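Local coordinates for protein alcohol dehydrogenase (Escherichia coli, PDB 5VM2) that is of unknown substrate specificity but, as a zinc-containing alcohol dehydrogenase family member, probably oxidises a CH-OH group with NAD or NADP as acceptor, at residues Gly84-Ile89 / Tyr137-Asn142. Residues are numbered along the deposited sequence; the frame is centred on the assembly and turned at random.
Sequences GDRVNI and YKLPDN
N88 and Y137 form the hydrogen-bonded pair of a short antiparallel match between strands 86-89 and 136-138, in the GroES-like domain that zinc-containing alcohol dehydrogenases carry beside their Rossmann domain. Both backbone bonds of this pair are made: N88 N reaches Y137 O at 2.9 Å, and Y137 N returns to N88 O. V87 and K138 follow as the non-hydrogen-bonded pair, where the CA of V87 also sends a C-H toward Y137 O. A third bond, L139 N to R86 O (2.9 Å), is almost straight at 176°, and it carries the pairing one residue past the end of strand 136-138.

On the face shared by N88 and Y137, the amide stands steeply to the ring, the planes 77° apart. Its OD1 lies 3.3 Å from Y137 CB, while ND2 is taken by G148 O. The phenol OH is bonded to E90. L139 slides its CD2 up to the N88 amide, 3.7 Å from ND2.

The charged side chains of R86 and K138 reach beyond the paired backbone. The R86 chain bends at chi3, and its guanidinium offers NH2 edge-on to P140 O in a weak bond; the stronger hold is NH1 on M143 O. D85 OD1 is paired chiefly with K82; K138, bent at chi2 (82°), runs back along R86 O and its NZ adds only a long salt bridge to that oxygen, at 3.8 Å. One water joins the two basic ends: it accepts weakly from R86 NH2 and K138 NZ, and donates to L139 O at 2.9 Å.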
loop_
_atom_site.group_PDB
_atom_site.type_symbol
_atom_site.label_atom_id
_atom_site.label_comp_id
_atom_site.label_asym_id
_atom_site.label_seq_id
_atom_site.Cartn_x
_atom_site.Cartn_y
_atom_site.Cartn_z
ATOM N N GLY A 84 1.990 -18.619 -18.613
ATOM C CA GLY A 84 0.632 -18.932 -18.224
ATOM C C GLY A 84 0.368 -18.812 -16.744
ATOM O O GLY A 84 -0.801 -18.820 -16.337
ATOM N N ASP A 85 1.410 -18.700 -15.929
ATOM C CA ASP A 85 1.242 -18.482 -14.502
ATOM C C ASP A 85 0.676 -17.094 -14.259
ATOM O O ASP A 85 1.157 -16.111 -14.831
ATOM C CB ASP A 85 2.585 -18.620 -13.782
ATOM C CG ASP A 85 3.130 -20.025 -13.823
ATOM O OD1 ASP A 85 2.351 -20.949 -14.131
ATOM O OD2 ASP A 85 4.332 -20.216 -13.531
ATOM N N ARG A 86 -0.345 -17.012 -13.413
ATOM C CA ARG A 86 -0.839 -15.732 -12.934
ATOM C C ARG A 86 -0.066 -15.363 -11.678
ATOM O O ARG A 86 0.051 -16.173 -10.752
ATOM C CB ARG A 86 -2.341 -15.796 -12.654
ATOM C CG ARG A 86 -3.155 -16.278 -13.846
ATOM C CD ARG A 86 -4.642 -16.395 -13.516
ATOM N NE ARG A 86 -4.873 -17.247 -12.353
ATOM C CZ ARG A 86 -5.181 -16.791 -11.142
ATOM N NH1 ARG A 86 -5.303 -15.488 -10.932
ATOM N NH2 ARG A 86 -5.365 -17.638 -10.138
ATOM N N VAL A 87 0.481 -14.148 -11.660
ATOM C CA VAL A 87 1.398 -13.724 -10.612
ATOM C C VAL A 87 1.115 -12.275 -10.237
ATOM O O VAL A 87 0.469 -11.530 -10.975
ATOM C CB VAL A 87 2.880 -13.857 -11.047
ATOM C CG1 VAL A 87 3.242 -15.307 -11.343
ATOM C CG2 VAL A 87 3.150 -12.975 -12.257
ATOM N N ASN A 88 1.614 -11.880 -9.072
ATOM C CA ASN A 88 1.790 -10.471 -8.757
ATOM C C ASN A 88 3.277 -10.211 -8.537
ATOM O O ASN A 88 4.098 -11.132 -8.541
ATOM C CB ASN A 88 0.935 -10.042 -7.554
ATOM C CG ASN A 88 1.336 -10.713 -6.244
ATOM O OD1 ASN A 88 2.409 -11.298 -6.115
ATOM N ND2 ASN A 88 0.461 -10.602 -5.249
ATOM N N ILE A 89 3.629 -8.944 -8.355
ATOM C CA ILE A 89 5.019 -8.563 -8.166
ATOM C C ILE A 89 5.132 -7.721 -6.904
ATOM O O ILE A 89 4.252 -6.905 -6.599
ATOM C CB ILE A 89 5.584 -7.811 -9.391
ATOM C CG1 ILE A 89 4.875 -6.476 -9.593
ATOM C CG2 ILE A 89 5.492 -8.671 -10.657
ATOM C CD1 ILE A 89 5.728 -5.470 -10.321
ATOM N N TYR A 137 5.379 -13.500 -7.359
ATOM C CA TYR A 137 4.686 -14.486 -6.539
ATOM C C TYR A 137 3.482 -15.027 -7.293
ATOM O O TYR A 137 2.663 -14.255 -7.797
ATOM C CB TYR A 137 4.240 -13.879 -5.199
ATOM C CG TYR A 137 5.376 -13.262 -4.411
ATOM C CD1 TYR A 137 5.817 -11.971 -4.687
ATOM C CD2 TYR A 137 6.024 -13.974 -3.407
ATOM C CE1 TYR A 137 6.863 -11.406 -3.984
ATOM C CE2 TYR A 137 7.071 -13.413 -2.693
ATOM C CZ TYR A 137 7.485 -12.129 -2.989
ATOM O OH TYR A 137 8.525 -11.559 -2.289
ATOM N N LYS A 138 3.374 -16.349 -7.360
ATOM C CA LYS A 138 2.244 -16.949 -8.044
ATOM C C LYS A 138 0.978 -16.772 -7.214
ATOM O O LYS A 138 0.991 -16.912 -5.989
ATOM C CB LYS A 138 2.508 -18.431 -8.295
ATOM C CG LYS A 138 1.263 -19.273 -8.419
ATOM C CD LYS A 138 0.722 -19.169 -9.828
ATOM C CE LYS A 138 -0.027 -20.409 -10.264
ATOM N NZ LYS A 138 -0.441 -20.223 -11.658
ATOM N N LEU A 139 -0.102 -16.455 -7.888
ATOM C CA LEU A 139 -1.369 -16.312 -7.188
ATOM C C LEU A 139 -2.039 -17.675 -7.028
ATOM O O LEU A 139 -1.995 -18.501 -7.946
ATOM C CB LEU A 139 -2.297 -15.372 -7.951
ATOM C CG LEU A 139 -1.722 -13.993 -8.267
ATOM C CD1 LEU A 139 -2.647 -13.233 -9.202
ATOM C CD2 LEU A 139 -1.484 -13.215 -6.981
ATOM N N PRO A 140 -2.656 -17.939 -5.876
ATOM C CA PRO A 140 -3.494 -19.134 -5.751
ATOM C C PRO A 140 -4.585 -19.132 -6.811
ATOM O O PRO A 140 -4.978 -18.087 -7.337
ATOM C CB PRO A 140 -4.084 -19.015 -4.340
ATOM C CG PRO A 140 -3.106 -18.140 -3.596
ATOM C CD PRO A 140 -2.569 -17.180 -4.619
ATOM N N ASP A 141 -5.070 -20.331 -7.128
ATOM C CA ASP A 141 -6.087 -20.457 -8.168
ATOM C C ASP A 141 -7.345 -19.662 -7.832
ATOM O O ASP A 141 -8.013 -19.155 -8.738
ATOM C CB ASP A 141 -6.423 -21.929 -8.391
ATOM C CG ASP A 141 -5.305 -22.681 -9.090
ATOM O OD1 ASP A 141 -4.304 -22.039 -9.483
ATOM O OD2 ASP A 141 -5.423 -23.912 -9.247
ATOM N N ASN A 142 -7.675 -19.529 -6.549
ATOM C CA ASN A 142 -8.883 -18.830 -6.129
ATOM C C ASN A 142 -8.666 -17.333 -5.932
ATOM O O ASN A 142 -9.521 -16.669 -5.336
ATOM C CB ASN A 142 -9.437 -19.458 -4.845
ATOM C CG ASN A 142 -8.691 -19.016 -3.591
ATOM O OD1 ASN A 142 -7.517 -18.642 -3.639
ATOM N ND2 ASN A 142 -9.380 -19.060 -2.457
HETATM O O HOH W 1 -3.398 -19.850 -10.060
#